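Local coordinates for protein agmatinase (Deinococcus radiodurans, PDB 1WOH) that probably hydrolyses agmatine to putrescine and urea, as a manganese-dependent member of the arginase (ureohydrolase) family, at residues T14-P23 against V78-V86. Residues are numbered along the deposited sequence; the frame is centred on the assembly and turned at random.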
loop_
_atom_site.group_PDB
_atom_site.type_symbol
_atom_site.label_atom_id
_atom_site.label_comp_id
_atom_site.label_asym_id
_atom_site.label_seq_id
_atom_site.Cartn_x
_atom_site.Cartn_y
_atom_site.Cartn_z
ATOM N N THR A 14 13.645 0.904 -21.265
ATOM C CA THR A 14 14.616 1.935 -21.618
ATOM C C THR A 14 13.725 3.115 -21.952
ATOM O O THR A 14 12.565 2.925 -22.329
ATOM C CB THR A 14 15.494 1.559 -22.838
ATOM O OG1 THR A 14 14.667 1.176 -23.944
ATOM C CG2 THR A 14 16.430 0.426 -22.478
ATOM N N PHE A 15 14.231 4.333 -21.801
ATOM C CA PHE A 15 13.376 5.479 -22.065
ATOM C C PHE A 15 12.857 5.499 -23.499
ATOM O O PHE A 15 13.639 5.485 -24.448
ATOM C CB PHE A 15 14.091 6.792 -21.754
ATOM C CG PHE A 15 13.147 7.937 -21.553
ATOM C CD1 PHE A 15 12.312 7.969 -20.439
ATOM C CD2 PHE A 15 13.030 8.942 -22.511
ATOM C CE1 PHE A 15 11.365 8.982 -20.283
ATOM C CE2 PHE A 15 12.093 9.958 -22.370
ATOM C CZ PHE A 15 11.253 9.980 -21.253
ATOM N N ALA A 16 11.533 5.521 -23.634
ATOM C CA ALA A 16 10.870 5.541 -24.935
ATOM C C ALA A 16 11.236 4.303 -25.750
ATOM O O ALA A 16 11.144 4.301 -26.981
ATOM C CB ALA A 16 11.255 6.806 -25.689
ATOM N N ARG A 17 11.645 3.251 -25.046
ATOM C CA ARG A 17 12.052 1.991 -25.665
ATOM C C ARG A 17 13.200 2.216 -26.655
ATOM O O ARG A 17 13.347 1.498 -27.644
ATOM C CB ARG A 17 10.851 1.328 -26.357
ATOM C CG ARG A 17 10.840 -0.195 -26.245
ATOM C CD ARG A 17 9.655 -0.835 -26.968
ATOM N NE ARG A 17 8.448 -0.992 -26.150
ATOM C CZ ARG A 17 8.358 -1.790 -25.089
ATOM N NH1 ARG A 17 9.406 -2.503 -24.695
ATOM N NH2 ARG A 17 7.206 -1.913 -24.444
ATOM N N ALA A 18 14.030 3.213 -26.369
ATOM C CA ALA A 18 15.164 3.539 -27.222
ATOM C C ALA A 18 16.326 2.566 -27.012
ATOM O O ALA A 18 16.432 1.917 -25.970
ATOM C CB ALA A 18 15.624 4.965 -26.941
ATOM N N PRO A 19 17.210 2.446 -28.011
ATOM C CA PRO A 19 18.358 1.541 -27.889
ATOM C C PRO A 19 19.275 1.999 -26.760
ATOM O O PRO A 19 19.406 3.195 -26.507
ATOM C CB PRO A 19 19.020 1.641 -29.263
ATOM C CG PRO A 19 18.669 3.029 -29.709
ATOM C CD PRO A 19 17.220 3.134 -29.312
ATOM N N LEU A 20 19.908 1.048 -26.083
ATOM C CA LEU A 20 20.796 1.379 -24.975
ATOM C C LEU A 20 22.199 1.716 -25.467
ATOM O O LEU A 20 22.737 1.040 -26.348
ATOM C CB LEU A 20 20.846 0.209 -23.986
ATOM C CG LEU A 20 21.708 0.362 -22.726
ATOM C CD1 LEU A 20 21.332 1.628 -21.960
ATOM C CD2 LEU A 20 21.520 -0.865 -21.852
ATOM N N VAL A 21 22.786 2.772 -24.911
ATOM C CA VAL A 21 24.133 3.183 -25.296
ATOM C C VAL A 21 24.969 3.618 -24.097
ATOM O O VAL A 21 24.456 3.772 -22.993
ATOM C CB VAL A 21 24.102 4.346 -26.317
ATOM C CG1 VAL A 21 23.422 3.891 -27.597
ATOM C CG2 VAL A 21 23.378 5.546 -25.728
ATOM N N GLN A 22 26.265 3.794 -24.321
ATOM C CA GLN A 22 27.181 4.233 -23.273
ATOM C C GLN A 22 27.415 5.727 -23.471
ATOM O O GLN A 22 27.609 6.180 -24.594
ATOM C CB GLN A 22 28.511 3.483 -23.376
ATOM C CG GLN A 22 28.428 2.027 -22.961
ATOM C CD GLN A 22 28.072 1.871 -21.496
ATOM O OE1 GLN A 22 28.807 2.324 -20.616
ATOM N NE2 GLN A 22 26.938 1.233 -21.225
ATOM N N PRO A 23 27.401 6.508 -22.382
ATOM C CA PRO A 23 27.607 7.957 -22.447
ATOM C C PRO A 23 28.716 8.428 -23.385
ATOM O O PRO A 23 28.521 9.362 -24.164
ATOM C CB PRO A 23 27.884 8.324 -20.993
ATOM C CG PRO A 23 26.982 7.390 -20.260
ATOM C CD PRO A 23 27.214 6.072 -20.985
ATOM N N VAL A 78 12.473 11.252 -35.535
ATOM C CA VAL A 78 13.342 11.744 -34.469
ATOM C C VAL A 78 13.924 10.537 -33.743
ATOM O O VAL A 78 13.188 9.709 -33.205
ATOM C CB VAL A 78 12.563 12.636 -33.479
ATOM C CG1 VAL A 78 13.491 13.123 -32.368
ATOM C CG2 VAL A 78 11.972 13.828 -34.220
ATOM N N THR A 79 15.249 10.432 -33.741
ATOM C CA THR A 79 15.918 9.303 -33.106
ATOM C C THR A 79 16.150 9.498 -31.609
ATOM O O THR A 79 16.442 10.609 -31.152
ATOM C CB THR A 79 17.274 9.005 -33.786
ATOM O OG1 THR A 79 18.152 10.127 -33.636
ATOM C CG2 THR A 79 17.070 8.730 -35.272
ATOM N N PHE A 80 16.022 8.398 -30.870
ATOM C CA PHE A 80 16.206 8.375 -29.417
ATOM C C PHE A 80 17.285 7.382 -28.989
ATOM O O PHE A 80 17.587 6.421 -29.696
ATOM C CB PHE A 80 14.901 7.972 -28.713
ATOM C CG PHE A 80 13.873 9.061 -28.647
ATOM C CD1 PHE A 80 13.208 9.489 -29.791
ATOM C CD2 PHE A 80 13.569 9.660 -27.428
ATOM C CE1 PHE A 80 12.249 10.503 -29.721
ATOM C CE2 PHE A 80 12.612 10.675 -27.341
ATOM C CZ PHE A 80 11.951 11.099 -28.490
ATOM N N ALA A 81 17.855 7.616 -27.814
ATOM C CA ALA A 81 18.864 6.730 -27.254
ATOM C C ALA A 81 18.769 6.833 -25.730
ATOM O O ALA A 81 18.363 7.863 -25.203
ATOM C CB ALA A 81 20.259 7.142 -27.721
ATOM N N ASP A 82 19.127 5.764 -25.031
ATOM C CA ASP A 82 19.109 5.777 -23.569
ATOM C C ASP A 82 20.546 5.512 -23.140
ATOM O O ASP A 82 21.044 4.399 -23.299
ATOM C CB ASP A 82 18.186 4.677 -23.021
ATOM C CG ASP A 82 18.004 4.769 -21.515
ATOM O OD1 ASP A 82 18.949 5.223 -20.838
ATOM O OD2 ASP A 82 16.929 4.383 -21.006
ATOM N N ALA A 83 21.217 6.533 -22.611
ATOM C CA ALA A 83 22.611 6.389 -22.189
ATOM C C ALA A 83 22.755 5.756 -20.807
ATOM O O ALA A 83 23.848 5.741 -20.233
ATOM C CB ALA A 83 23.309 7.741 -22.217
ATOM N N GLY A 84 21.656 5.229 -20.278
ATOM C CA GLY A 84 21.703 4.595 -18.972
ATOM C C GLY A 84 21.776 5.596 -17.837
ATOM O O GLY A 84 21.320 6.735 -17.973
ATOM N N ASP A 85 22.351 5.173 -16.714
ATOM C CA ASP A 85 22.476 6.035 -15.541
ATOM C C ASP A 85 23.917 6.363 -15.202
ATOM O O ASP A 85 24.833 5.587 -15.491
ATOM C CB ASP A 85 21.888 5.369 -14.291
ATOM C CG ASP A 85 20.386 5.198 -14.349
ATOM O OD1 ASP A 85 19.723 5.826 -15.200
ATOM O OD2 ASP A 85 19.865 4.434 -13.509
ATOM N N VAL A 86 24.108 7.514 -14.570
ATOM C CA VAL A 86 25.429 7.915 -14.117
ATOM C C VAL A 86 25.761 6.894 -13.021
ATOM O O VAL A 86 24.883 6.517 -12.232
ATOM C CB VAL A 86 25.395 9.339 -13.502
ATOM C CG1 VAL A 86 26.775 9.747 -13.009
ATOM C CG2 VAL A 86 24.882 10.341 -14.535
HETATM O O HOH W 1 15.322 7.776 -24.804
#
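A chi1 of -173° turns the D82 carboxylate away from its own amide, so that it reaches past T14 to the backbone N-H of F15, while chi1 (-179°) and chi2 of L20 together bring CD1 to 3.1 Å from D82 O. F15 N gives OD2 a nearly straight bond of 2.8 Å, arriving on the anti side and 22° out of the carboxylate plane. The other oxygen, OD1, accepts from G84 N at 2.8 Å, closing an Asx turn, while a salt bridge from R56 to OD2 probably balances the charge. D82 N donates to P19 O at 3.0 Å, and D82 O accepts from V21 N at 2.9 Å. This single bridge, at L20, lays the loop 14-23 along strand 80-85, the outermost strand, within this chain, of the parallel arginase-fold sheet, whose other side pairs with strand 31-36. Cut back to an alanine, the side chain at D82 is likely to leave F15 N and G84 N without their acceptor and R56 with one carboxylate partner fewer. Before the bridge A18 CB packs on F80 CB at 3.6 Å; beyond it V21 CG2 touches both A81 CB (4.0 Å) and A83 CB. One water donates to both F15 O and A81 O, at the edge of both phenylalanine rings.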